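Local coordinates for VC0179-like protein (Escherichia coli, PDB 4XJ6) that joins nucleoside triphosphates into cyclic dinucleotides, probably cyclic GMP-AMP, as a bacterial homolog of cyclic GMP-AMP synthase, at residues Asp28-Leu33 with Glu186-Asp191; Tyr115-Arg120 with Phe281-Arg286; Ile298-Ala303 with Glu331-Gly336. All blocks are in the same frame, centred on the assembly; numbering follows the deposited sequence.

Overall arrangement
The contacts run from one lobe to the other past the bound nucleotides. Interaction 1 packs helix 24-57 on strand 188-198 of the nucleotidyltransferase sheet. Interaction 2, 16 Å away between centres, joins the loop before strand 128-138 to helix 274-289; Leu-30 and Leu-118 touch between them, and along the chain the segments of the two alternate (28-33, 115-120, 186-191, 281-286). Interaction 3 is centred 16 Å from interaction 2, among the C-terminal helices, where Leu-300 of helix 297-310 packs on Lys-283 and Arg-286; it is 29 Å from interaction 1. Interaction 1 carries a magnesium ligand beside one nucleotide and interaction 2 holds the other's phosphates, so both lie between the two parts of the chain.

Interaction 1: Asp28-Leu33 with Glu186-Asp191; sequences DKLKAL and EKTHID. With MG (magnesium ion), chain C; GH3 (3'-deoxy-guanosine-5'-triphosphate), chain E.
Thr-188 OG1 donates a 2.9 Å hydrogen bond to Glu-186 O and also touches Leu-30 CD2 of the helix at 3.4 Å. The hydroxyl comes in above the carbonyl plane of Glu-186, 57° out of it. Because OG1 sits beside the backbone N (chi1 -62°), it can reach back over the turn, while CG2, anti to that N, also lies against Leu-30 CD2. Lys-187 and Thr-188 both face Ile-183 on the adjoining strand, a G1 beta bulge.

Leu-33 fills the next place along the helix. Its CD1 comes within 3.8 Å of Glu-186 CB and reaches Thr-188 CB as well, and its carbonyl O is met by Ile-190 CD1 at 3.7 Å. At the outer edge, Lys-29 crosses Glu-186 with its aliphatic part rather than its charge: CD is 3.2 Å from Glu-186 OE1, but NZ stays 4.7 Å from that oxygen, too far for a salt bridge, though the opposite charges may still attract weakly.

His-189 points away from the helix and hydrogen-bonds Glu-127 through ND1. Thr-188 and Ile-190, on the other side of the strand, face helix 24-57, which packs there; Met-128 and Ile-130 of strand 128-138 continue the surface under Leu-30. Farther along the strand, Asp-191 OD2 binds a magnesium ion at 2.2 Å, which also takes a water and, from the neighbouring strand, Asp-129 and Asp-131. With OD2 on the metal and OD1 salt-bridged to Arg-180, both oxygens are held, which fixes the rotation of the carboxylate. OD2 also lies near C4' of one bound 3'-deoxy-GTP. Three aspartates on adjacent parallel strands holding magnesium are the signature of the nucleotidyltransferase fold, here at the active site of a cGAS-like cyclase.

Interaction 2: Tyr115-Arg120 with Phe281-Arg286; sequences YDTLNR and FMKAWR. With GH3 (3'-deoxy-guanosine-5'-triphosphate), chain D.
The triphosphate pocket for one of the two bound 3'-deoxy-GTP molecules is built in part by Thr-117 and Lys-283, which meet beside the phosphates. Lys-283 NZ donates to Thr-117 O at 2.8 Å, standing above the carbonyl plane, 54° out of it. The same ammonium also bonds O3G of the nucleotide at 3.1 Å and the bridging O3B. It gives a further bond, of 2.7 Å from NZ, to a water O. With four acceptors round three N-H bonds, at least one hydrogen must be shared. A single bend at chi3 (64°) in an otherwise extended chain turns NZ onto the phosphates.

The water bonds Thr-117 OG1 at 2.8 Å and donates to O1B, with a weaker bond to O3B, so the threonine reaches the phosphates at second hand. Tyr-115 OH donates directly to O1B over a short 2.5 Å, the oxygen lying at the ring's edge near its plane. This brings a loop of the nucleotidyltransferase domain and helix 274-289 of the C-terminal domain onto one anion, the positive charge of Lys-283 being set against the beta-gamma bridge.

Farther from the nucleotide, Asn-119 ND2 packs 3.7 Å from Lys-283 CB and hydrogen-bonds Arg-280 O, one turn earlier on the helix. Arg-280 also donates to Leu-118 O and salt-bridges Asp-116, tying down the loop that carries Thr-117.

Interaction 3: Ile298-Ala303 with Glu331-Gly336; sequences ISLMTA and EEFNRG
Phe-333 pushes its ring end-on toward helix 297-310, where Ser-299 and Ala-303, one turn apart, receive it. Ser-299 OG lies at the ring's edge, in its plane, 3.6 Å from CE2, and the backbone O of Ser-299 is equally near CZ. Ala-303 CB comes obliquely to within 3.5 Å of CE1, and Leu-300 CD2 reaches CZ at 4.1 Å although its side chain starts out away from Phe-333. The phenyl sets off to one side of the other helix, and its far end, CE1, CE2 and CZ, does the touching. Next to it, Glu-332 CB rests 4.1 Å from Ala-303 CB.

The segments 298-303 and 331-335, from helices 297-310 and 318-335 of the C-terminal domain, cross at 107° with axes 10.6 Å apart at closest. Helix 357-377 adds Met-366 to both Leu-300 and Phe-333, and Phe-349 meets the Phe-333 ring edge-to-face.

Polar groups are tied up in the next shell. Ser-299 OG hydrogen-bonds Ser-296 O, which holds the hydroxyl beside the ring, and the Glu-332 carboxylate is salt-bridged to Arg-310 on the same helix as Ala-303. Behind, Thr-302 OG1 bonds Ile-298 O at 2.7 Å, while Thr-302 N reaches that oxygen from the opposite face of its plane. Ile-298 itself touches a bound 3'-deoxy-GTP.

Interaction 1: Asp28-Leu33 with Glu186-Asp191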
loop_
_atom_site.group_PDB
_atom_site.type_symbol
_atom_site.label_atom_id
_atom_site.label_comp_id
_atom_site.label_asym_id
_atom_site.label_seq_id
_atom_site.Cartn_x
_atom_site.Cartn_y
_atom_site.Cartn_z
ATOM N N ASP A 28 1.185 11.421 -13.200
ATOM C CA ASP A 28 2.151 11.081 -14.241
ATOM C C ASP A 28 3.561 10.994 -13.676
ATOM O O ASP A 28 4.382 10.213 -14.155
ATOM C CB ASP A 28 2.119 12.105 -15.374
ATOM C CG ASP A 28 0.832 12.059 -16.163
ATOM O OD1 ASP A 28 0.004 11.163 -15.897
ATOM O OD2 ASP A 28 0.652 12.917 -17.053
ATOM N N LYS A 29 3.839 11.809 -12.664
ATOM C CA LYS A 29 5.136 11.773 -12.007
ATOM C C LYS A 29 5.324 10.453 -11.269
ATOM O O LYS A 29 6.390 9.841 -11.339
ATOM C CB LYS A 29 5.285 12.951 -11.044
ATOM C CG LYS A 29 6.558 12.898 -10.217
ATOM C CD LYS A 29 7.144 14.283 -9.982
ATOM C CE LYS A 29 6.354 15.081 -8.948
ATOM N NZ LYS A 29 5.212 15.837 -9.536
ATOM N N LEU A 30 4.281 10.015 -10.569
ATOM C CA LEU A 30 4.324 8.750 -9.844
ATOM C C LEU A 30 4.463 7.569 -10.793
ATOM O O LEU A 30 5.152 6.596 -10.490
ATOM C CB LEU A 30 3.075 8.576 -8.981
ATOM C CG LEU A 30 2.911 9.549 -7.814
ATOM C CD1 LEU A 30 1.899 8.998 -6.834
ATOM C CD2 LEU A 30 4.243 9.807 -7.129
ATOM N N LYS A 31 3.797 7.660 -11.940
ATOM C CA LYS A 31 3.893 6.628 -12.966
ATOM C C LYS A 31 5.316 6.538 -13.502
ATOM O O LYS A 31 5.843 5.443 -13.711
ATOM C CB LYS A 31 2.924 6.905 -14.116
ATOM C CG LYS A 31 1.460 6.696 -13.774
ATOM C CD LYS A 31 0.601 6.738 -15.030
ATOM C CE LYS A 31 -0.876 6.589 -14.699
ATOM N NZ LYS A 31 -1.734 6.651 -15.917
ATOM N N ALA A 32 5.927 7.698 -13.724
ATOM C CA ALA A 32 7.297 7.773 -14.215
ATOM C C ALA A 32 8.264 7.185 -13.196
ATOM O O ALA A 32 9.205 6.482 -13.554
ATOM C CB ALA A 32 7.665 9.217 -14.540
ATOM N N LEU A 33 8.017 7.474 -11.923
ATOM C CA LEU A 33 8.818 6.919 -10.838
ATOM C C LEU A 33 8.649 5.403 -10.765
ATOM O O LEU A 33 9.620 4.667 -10.567
ATOM C CB LEU A 33 8.433 7.557 -9.503
ATOM C CG LEU A 33 8.808 9.026 -9.308
ATOM C CD1 LEU A 33 8.332 9.520 -7.953
ATOM C CD2 LEU A 33 10.309 9.214 -9.449
ATOM N N GLU A 186 10.937 13.427 -3.996
ATOM C CA GLU A 186 9.601 13.361 -4.572
ATOM C C GLU A 186 8.533 13.050 -3.523
ATOM O O GLU A 186 7.354 12.898 -3.856
ATOM C CB GLU A 186 9.563 12.315 -5.690
ATOM C CG GLU A 186 10.617 12.520 -6.780
ATOM C CD GLU A 186 10.337 13.726 -7.661
ATOM O OE1 GLU A 186 9.233 14.302 -7.559
ATOM O OE2 GLU A 186 11.222 14.097 -8.461
ATOM N N LYS A 187 8.952 12.978 -2.260
ATOM C CA LYS A 187 8.063 12.617 -1.154
ATOM C C LYS A 187 7.235 11.386 -1.501
ATOM O O LYS A 187 6.029 11.346 -1.273
ATOM C CB LYS A 187 7.154 13.792 -0.789
ATOM C CG LYS A 187 7.880 14.935 -0.101
ATOM C CD LYS A 187 6.931 16.077 0.208
ATOM C CE LYS A 187 7.684 17.280 0.745
ATOM N NZ LYS A 187 6.823 18.490 0.850
ATOM N N THR A 188 7.906 10.391 -2.067
ATOM C CA THR A 188 7.257 9.180 -2.541
ATOM C C THR A 188 8.078 7.964 -2.150
ATOM O O THR A 188 9.307 8.002 -2.191
ATOM C CB THR A 188 7.077 9.205 -4.081
ATOM O OG1 THR A 188 6.225 10.296 -4.448
ATOM C CG2 THR A 188 6.476 7.901 -4.591
ATOM N N HIS A 189 7.405 6.894 -1.744
ATOM C CA HIS A 189 8.073 5.606 -1.637
ATOM C C HIS A 189 7.270 4.554 -2.393
ATOM O O HIS A 189 6.048 4.663 -2.525
ATOM C CB HIS A 189 8.281 5.199 -0.173
ATOM C CG HIS A 189 7.011 4.986 0.592
ATOM N ND1 HIS A 189 6.633 5.795 1.642
ATOM C CD2 HIS A 189 6.045 4.047 0.473
ATOM C CE1 HIS A 189 5.483 5.367 2.132
ATOM N NE2 HIS A 189 5.104 4.308 1.440
ATOM N N ILE A 190 7.968 3.551 -2.909
ATOM C CA ILE A 190 7.329 2.513 -3.697
ATOM C C ILE A 190 7.491 1.161 -3.018
ATOM O O ILE A 190 8.609 0.680 -2.827
ATOM C CB ILE A 190 7.910 2.441 -5.118
ATOM C CG1 ILE A 190 7.763 3.792 -5.819
ATOM C CG2 ILE A 190 7.237 1.335 -5.915
ATOM C CD1 ILE A 190 8.291 3.812 -7.236
ATOM N N ASP A 191 6.370 0.555 -2.644
ATOM C CA ASP A 191 6.386 -0.779 -2.060
ATOM C C ASP A 191 6.353 -1.846 -3.150
ATOM O O ASP A 191 5.533 -1.791 -4.068
ATOM C CB ASP A 191 5.212 -0.961 -1.100
ATOM C CG ASP A 191 5.421 -0.230 0.214
ATOM O OD1 ASP A 191 6.586 0.091 0.533
ATOM O OD2 ASP A 191 4.429 0.019 0.932
HETATM MG MG MG C . 2.290 0.623 0.870
HETATM O O3A GH3 E . 3.798 -1.651 6.031
HETATM P PA GH3 E . 3.443 -3.211 5.860
HETATM O O1A GH3 E . 2.085 -3.470 6.466
HETATM O O2A GH3 E . 4.499 -4.107 6.465
HETATM O "O5'" GH3 E . 3.349 -3.411 4.265
HETATM C "C5'" GH3 E . 3.131 -2.304 3.418
HETATM C "C4'" GH3 E . 2.865 -2.803 2.007
HETATM O "O4'" GH3 E . 2.876 -4.214 1.998
HETATM C "C3'" GH3 E . 1.511 -2.394 1.452
HETATM C "C2'" GH3 E . 1.124 -3.565 0.561
HETATM O "O2'" GH3 E . 1.477 -3.298 -0.776
HETATM C "C1'" GH3 E . 1.944 -4.739 1.068
HETATM N N9 GH3 E . 1.068 -5.639 1.832
HETATM C C8 GH3 E . 0.899 -5.564 3.191
HETATM N N7 GH3 E . 0.045 -6.537 3.567
HETATM C C5 GH3 E . -0.321 -7.237 2.470
HETATM C C6 GH3 E . -1.167 -8.324 2.316
HETATM O O6 GH3 E . -1.731 -8.805 3.298
HETATM N N1 GH3 E . -1.373 -8.857 1.063
HETATM C C2 GH3 E . -0.734 -8.304 -0.028
HETATM N N2 GH3 E . -0.940 -8.829 -1.236
HETATM N N3 GH3 E . 0.110 -7.219 0.135
HETATM C C4 GH3 E . 0.316 -6.690 1.365
HETATM O O HOH W 1 1.806 0.655 2.895
#

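Interaction 2: Tyr115-Arg120 with Phe281-Arg286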
loop_
_atom_site.group_PDB
_atom_site.type_symbol
_atom_site.label_atom_id
_atom_site.label_comp_id
_atom_site.label_asym_id
_atom_site.label_seq_id
_atom_site.Cartn_x
_atom_site.Cartn_y
_atom_site.Cartn_z
ATOM N N TYR A 115 -7.101 1.860 -7.003
ATOM C CA TYR A 115 -8.525 2.182 -6.897
ATOM C C TYR A 115 -8.762 3.627 -6.456
ATOM O O TYR A 115 -9.788 3.935 -5.852
ATOM C CB TYR A 115 -9.253 1.219 -5.946
ATOM C CG TYR A 115 -8.487 0.788 -4.713
ATOM C CD1 TYR A 115 -8.248 1.672 -3.666
ATOM C CD2 TYR A 115 -8.036 -0.520 -4.580
ATOM C CE1 TYR A 115 -7.559 1.268 -2.535
ATOM C CE2 TYR A 115 -7.349 -0.932 -3.455
ATOM C CZ TYR A 115 -7.112 -0.036 -2.436
ATOM O OH TYR A 115 -6.426 -0.450 -1.316
ATOM N N ASP A 116 -7.803 4.500 -6.761
ATOM C CA ASP A 116 -7.985 5.949 -6.649
ATOM C C ASP A 116 -8.408 6.436 -5.258
ATOM O O ASP A 116 -9.501 6.978 -5.088
ATOM C CB ASP A 116 -9.014 6.419 -7.687
ATOM C CG ASP A 116 -9.093 7.933 -7.794
ATOM O OD1 ASP A 116 -8.069 8.603 -7.547
ATOM O OD2 ASP A 116 -10.182 8.452 -8.121
ATOM N N THR A 117 -7.542 6.245 -4.267
ATOM C CA THR A 117 -7.763 6.809 -2.936
ATOM C C THR A 117 -6.454 7.339 -2.352
ATOM O O THR A 117 -6.340 7.553 -1.144
ATOM C CB THR A 117 -8.379 5.779 -1.960
ATOM O OG1 THR A 117 -7.619 4.566 -1.999
ATOM C CG2 THR A 117 -9.828 5.475 -2.322
ATOM N N LEU A 118 -5.471 7.551 -3.222
ATOM C CA LEU A 118 -4.169 8.048 -2.800
ATOM C C LEU A 118 -4.232 9.526 -2.441
ATOM O O LEU A 118 -4.581 10.361 -3.274
ATOM C CB LEU A 118 -3.129 7.821 -3.897
ATOM C CG LEU A 118 -1.729 8.339 -3.565
ATOM C CD1 LEU A 118 -1.201 7.657 -2.314
ATOM C CD2 LEU A 118 -0.801 8.108 -4.731
ATOM N N ASN A 119 -3.896 9.843 -1.196
ATOM C CA ASN A 119 -3.890 11.227 -0.738
ATOM C C ASN A 119 -2.497 11.843 -0.781
ATOM O O ASN A 119 -1.491 11.138 -0.689
ATOM C CB ASN A 119 -4.441 11.327 0.687
ATOM C CG ASN A 119 -5.934 11.068 0.761
ATOM O OD1 ASN A 119 -6.643 11.149 -0.242
ATOM N ND2 ASN A 119 -6.422 10.765 1.959
ATOM N N ARG A 120 -2.447 13.163 -0.927
ATOM C CA ARG A 120 -1.204 13.898 -0.753
ATOM C C ARG A 120 -0.752 13.768 0.697
ATOM O O ARG A 120 -1.583 13.699 1.602
ATOM C CB ARG A 120 -1.372 15.375 -1.123
ATOM C CG ARG A 120 -1.577 15.656 -2.604
ATOM C CD ARG A 120 -1.473 17.152 -2.874
ATOM N NE ARG A 120 -1.726 17.502 -4.270
ATOM C CZ ARG A 120 -2.898 17.926 -4.733
ATOM N NH1 ARG A 120 -3.935 18.051 -3.914
ATOM N NH2 ARG A 120 -3.036 18.225 -6.018
ATOM N N PHE A 281 -11.063 11.111 3.267
ATOM C CA PHE A 281 -11.142 12.015 4.411
ATOM C C PHE A 281 -10.680 11.343 5.703
ATOM O O PHE A 281 -9.994 11.954 6.522
ATOM C CB PHE A 281 -12.572 12.538 4.568
ATOM C CG PHE A 281 -13.050 13.357 3.400
ATOM C CD1 PHE A 281 -12.146 13.952 2.538
ATOM C CD2 PHE A 281 -14.405 13.530 3.163
ATOM C CE1 PHE A 281 -12.582 14.705 1.466
ATOM C CE2 PHE A 281 -14.846 14.282 2.089
ATOM C CZ PHE A 281 -13.930 14.871 1.238
ATOM N N MET A 282 -11.058 10.081 5.881
ATOM C CA MET A 282 -10.667 9.328 7.068
ATOM C C MET A 282 -9.167 9.058 7.065
ATOM O O MET A 282 -8.517 9.089 8.115
ATOM C CB MET A 282 -11.441 8.012 7.157
ATOM C CG MET A 282 -12.897 8.177 7.580
ATOM S SD MET A 282 -13.098 9.223 9.038
ATOM C CE MET A 282 -12.017 8.411 10.214
ATOM N N LYS A 283 -8.620 8.795 5.883
ATOM C CA LYS A 283 -7.186 8.582 5.741
ATOM C C LYS A 283 -6.433 9.882 5.991
ATOM O O LYS A 283 -5.336 9.874 6.548
ATOM C CB LYS A 283 -6.857 8.032 4.355
ATOM C CG LYS A 283 -7.336 6.607 4.130
ATOM C CD LYS A 283 -7.235 6.202 2.668
ATOM C CE LYS A 283 -5.792 6.175 2.187
ATOM N NZ LYS A 283 -5.692 5.683 0.782
ATOM N N ALA A 284 -7.032 10.993 5.573
ATOM C CA ALA A 284 -6.478 12.315 5.843
ATOM C C ALA A 284 -6.471 12.580 7.343
ATOM O O ALA A 284 -5.506 13.116 7.882
ATOM C CB ALA A 284 -7.269 13.386 5.113
ATOM N N TRP A 285 -7.555 12.196 8.010
ATOM C CA TRP A 285 -7.648 12.318 9.459
ATOM C C TRP A 285 -6.557 11.499 10.136
ATOM O O TRP A 285 -5.937 11.956 11.095
ATOM C CB TRP A 285 -9.025 11.873 9.960
ATOM C CG TRP A 285 -9.055 11.581 11.433
ATOM C CD1 TRP A 285 -9.225 12.483 12.442
ATOM C CD2 TRP A 285 -8.917 10.299 12.061
ATOM N NE1 TRP A 285 -9.198 11.846 13.658
ATOM C CE2 TRP A 285 -9.011 10.504 13.452
ATOM C CE3 TRP A 285 -8.720 9.000 11.583
ATOM C CZ2 TRP A 285 -8.917 9.460 14.369
ATOM C CZ3 TRP A 285 -8.627 7.964 12.496
ATOM C CH2 TRP A 285 -8.724 8.200 13.872
ATOM N N ARG A 286 -6.331 10.288 9.633
ATOM C CA ARG A 286 -5.291 9.417 10.169
ATOM C C ARG A 286 -3.913 10.041 9.990
ATOM O O ARG A 286 -3.089 10.020 10.902
ATOM C CB ARG A 286 -5.341 8.039 9.498
ATOM C CG ARG A 286 -4.207 7.100 9.913
ATOM C CD ARG A 286 -3.129 6.976 8.841
ATOM N NE ARG A 286 -3.401 5.881 7.914
ATOM C CZ ARG A 286 -3.459 6.008 6.593
ATOM N NH1 ARG A 286 -3.254 7.187 6.028
ATOM N NH2 ARG A 286 -3.718 4.951 5.840
HETATM P PG GH3 D . -2.528 4.153 1.263
HETATM O O1G GH3 D . -2.502 4.615 2.699
HETATM O O2G GH3 D . -1.254 3.426 0.913
HETATM O O3G GH3 D . -2.666 5.349 0.355
HETATM O O3B GH3 D . -3.800 3.179 1.090
HETATM P PB GH3 D . -3.680 1.690 0.477
HETATM O O1B GH3 D . -5.020 1.270 -0.073
HETATM O O2B GH3 D . -2.660 1.614 -0.631
HETATM O O3A GH3 D . -3.299 0.755 1.736
HETATM P PA GH3 D . -1.881 0.009 1.880
HETATM O O1A GH3 D . -1.569 -0.172 3.348
HETATM O O2A GH3 D . -0.774 0.758 1.181
HETATM O "O5'" GH3 D . -2.064 -1.431 1.184
HETATM C "C5'" GH3 D . -2.018 -1.579 -0.216
HETATM C "C4'" GH3 D . -2.612 -2.928 -0.597
HETATM O "O4'" GH3 D . -2.009 -3.941 0.179
HETATM C "C3'" GH3 D . -4.107 -3.024 -0.348
HETATM C "C2'" GH3 D . -4.300 -4.478 0.026
HETATM O "O2'" GH3 D . -4.666 -5.221 -1.113
HETATM C "C1'" GH3 D . -2.943 -4.944 0.525
HETATM N N9 GH3 D . -2.985 -5.040 1.990
HETATM C C8 GH3 D . -2.423 -4.141 2.859
HETATM N N7 GH3 D . -2.655 -4.556 4.127
HETATM C C5 GH3 D . -3.352 -5.718 4.071
HETATM C C6 GH3 D . -3.842 -6.563 5.058
HETATM O O6 GH3 D . -3.660 -6.294 6.244
HETATM N N1 GH3 D . -4.532 -7.701 4.702
HETATM C C2 GH3 D . -4.733 -8.000 3.373
HETATM N N2 GH3 D . -5.400 -9.103 3.035
HETATM N N3 GH3 D . -4.244 -7.156 2.396
HETATM C C4 GH3 D . -3.565 -6.034 2.735
HETATM O O HOH W 2 -7.153 3.395 0.515
#

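Interaction 3: Ile298-Ala303 with Glu331-Gly336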
loop_
_atom_site.group_PDB
_atom_site.type_symbol
_atom_site.label_atom_id
_atom_site.label_comp_id
_atom_site.label_asym_id
_atom_site.label_seq_id
_atom_site.Cartn_x
_atom_site.Cartn_y
_atom_site.Cartn_z
ATOM N N ILE A 298 -6.521 -0.130 5.022
ATOM C CA ILE A 298 -7.456 -1.210 4.716
ATOM C C ILE A 298 -8.497 -1.384 5.825
ATOM O O ILE A 298 -9.668 -1.651 5.553
ATOM C CB ILE A 298 -6.710 -2.552 4.464
ATOM C CG1 ILE A 298 -7.693 -3.657 4.078
ATOM C CG2 ILE A 298 -5.874 -2.975 5.665
ATOM C CD1 ILE A 298 -8.452 -3.361 2.818
ATOM N N SER A 299 -8.074 -1.210 7.073
ATOM C CA SER A 299 -8.979 -1.371 8.204
ATOM C C SER A 299 -9.950 -0.200 8.265
ATOM O O SER A 299 -11.113 -0.361 8.636
ATOM C CB SER A 299 -8.202 -1.477 9.511
ATOM O OG SER A 299 -7.693 -0.216 9.893
ATOM N N LEU A 300 -9.458 0.980 7.904
ATOM C CA LEU A 300 -10.292 2.172 7.831
ATOM C C LEU A 300 -11.355 2.022 6.752
ATOM O O LEU A 300 -12.526 2.328 6.972
ATOM C CB LEU A 300 -9.442 3.412 7.554
ATOM C CG LEU A 300 -8.652 3.996 8.725
ATOM C CD1 LEU A 300 -7.900 5.248 8.293
ATOM C CD2 LEU A 300 -9.581 4.296 9.889
ATOM N N MET A 301 -10.930 1.554 5.583
ATOM C CA MET A 301 -11.837 1.332 4.463
ATOM C C MET A 301 -12.919 0.314 4.813
ATOM O O MET A 301 -14.098 0.532 4.539
ATOM C CB MET A 301 -11.063 0.863 3.230
ATOM C CG MET A 301 -10.146 1.917 2.632
ATOM S SD MET A 301 -8.863 1.215 1.579
ATOM C CE MET A 301 -9.817 0.682 0.160
ATOM N N THR A 302 -12.511 -0.795 5.425
ATOM C CA THR A 302 -13.434 -1.873 5.766
ATOM C C THR A 302 -14.444 -1.439 6.822
ATOM O O THR A 302 -15.609 -1.822 6.774
ATOM C CB THR A 302 -12.681 -3.115 6.278
ATOM O OG1 THR A 302 -11.634 -3.456 5.359
ATOM C CG2 THR A 302 -13.632 -4.298 6.426
ATOM N N ALA A 303 -13.988 -0.638 7.777
ATOM C CA ALA A 303 -14.869 -0.141 8.825
ATOM C C ALA A 303 -15.912 0.809 8.245
ATOM O O ALA A 303 -17.078 0.774 8.634
ATOM C CB ALA A 303 -14.069 0.553 9.913
ATOM N N GLU A 331 -16.838 2.035 17.544
ATOM C CA GLU A 331 -17.579 0.821 17.866
ATOM C C GLU A 331 -17.305 -0.276 16.846
ATOM O O GLU A 331 -17.379 -1.462 17.165
ATOM C CB GLU A 331 -19.077 1.109 17.945
ATOM C CG GLU A 331 -19.457 2.069 19.060
ATOM C CD GLU A 331 -19.020 1.581 20.431
ATOM O OE1 GLU A 331 -19.060 0.356 20.679
ATOM O OE2 GLU A 331 -18.632 2.427 21.263
ATOM N N GLU A 332 -16.987 0.125 15.620
ATOM C CA GLU A 332 -16.601 -0.827 14.588
ATOM C C GLU A 332 -15.316 -1.541 14.966
ATOM O O GLU A 332 -15.211 -2.762 14.839
ATOM C CB GLU A 332 -16.428 -0.128 13.243
ATOM C CG GLU A 332 -17.730 0.167 12.551
ATOM C CD GLU A 332 -18.565 -1.079 12.348
ATOM O OE1 GLU A 332 -18.005 -2.110 11.923
ATOM O OE2 GLU A 332 -19.779 -1.028 12.623
ATOM N N PHE A 333 -14.340 -0.769 15.430
ATOM C CA PHE A 333 -13.052 -1.318 15.835
ATOM C C PHE A 333 -13.149 -2.023 17.185
ATOM O O PHE A 333 -12.311 -2.861 17.511
ATOM C CB PHE A 333 -11.995 -0.213 15.877
ATOM C CG PHE A 333 -11.480 0.182 14.520
ATOM C CD1 PHE A 333 -12.255 0.943 13.665
ATOM C CD2 PHE A 333 -10.221 -0.217 14.097
ATOM C CE1 PHE A 333 -11.786 1.300 12.414
ATOM C CE2 PHE A 333 -9.746 0.137 12.849
ATOM C CZ PHE A 333 -10.534 0.898 12.004
ATOM N N ASN A 334 -14.172 -1.683 17.965
ATOM C CA ASN A 334 -14.451 -2.393 19.210
ATOM C C ASN A 334 -15.084 -3.748 18.928
ATOM O O ASN A 334 -14.875 -4.711 19.664
ATOM C CB ASN A 334 -15.361 -1.563 20.117
ATOM C CG ASN A 334 -14.588 -0.562 20.950
ATOM O OD1 ASN A 334 -13.442 -0.806 21.328
ATOM N ND2 ASN A 334 -15.214 0.571 21.247
ATOM N N ARG A 335 -15.864 -3.812 17.854
ATOM C CA ARG A 335 -16.457 -5.065 17.403
ATOM C C ARG A 335 -15.411 -5.957 16.754
ATOM O O ARG A 335 -15.571 -7.176 16.682
ATOM C CB ARG A 335 -17.586 -4.807 16.406
ATOM C CG ARG A 335 -18.873 -4.286 17.018
ATOM C CD ARG A 335 -19.927 -4.081 15.942
ATOM N NE ARG A 335 -21.229 -3.737 16.502
ATOM C CZ ARG A 335 -22.334 -3.584 15.778
ATOM N NH1 ARG A 335 -22.293 -3.746 14.462
ATOM N NH2 ARG A 335 -23.479 -3.271 16.369
ATOM N N GLY A 336 -14.336 -5.337 16.279
ATOM C CA GLY A 336 -13.327 -6.039 15.510
ATOM C C GLY A 336 -13.606 -5.853 14.033
ATOM O O GLY A 336 -14.758 -5.904 13.604
#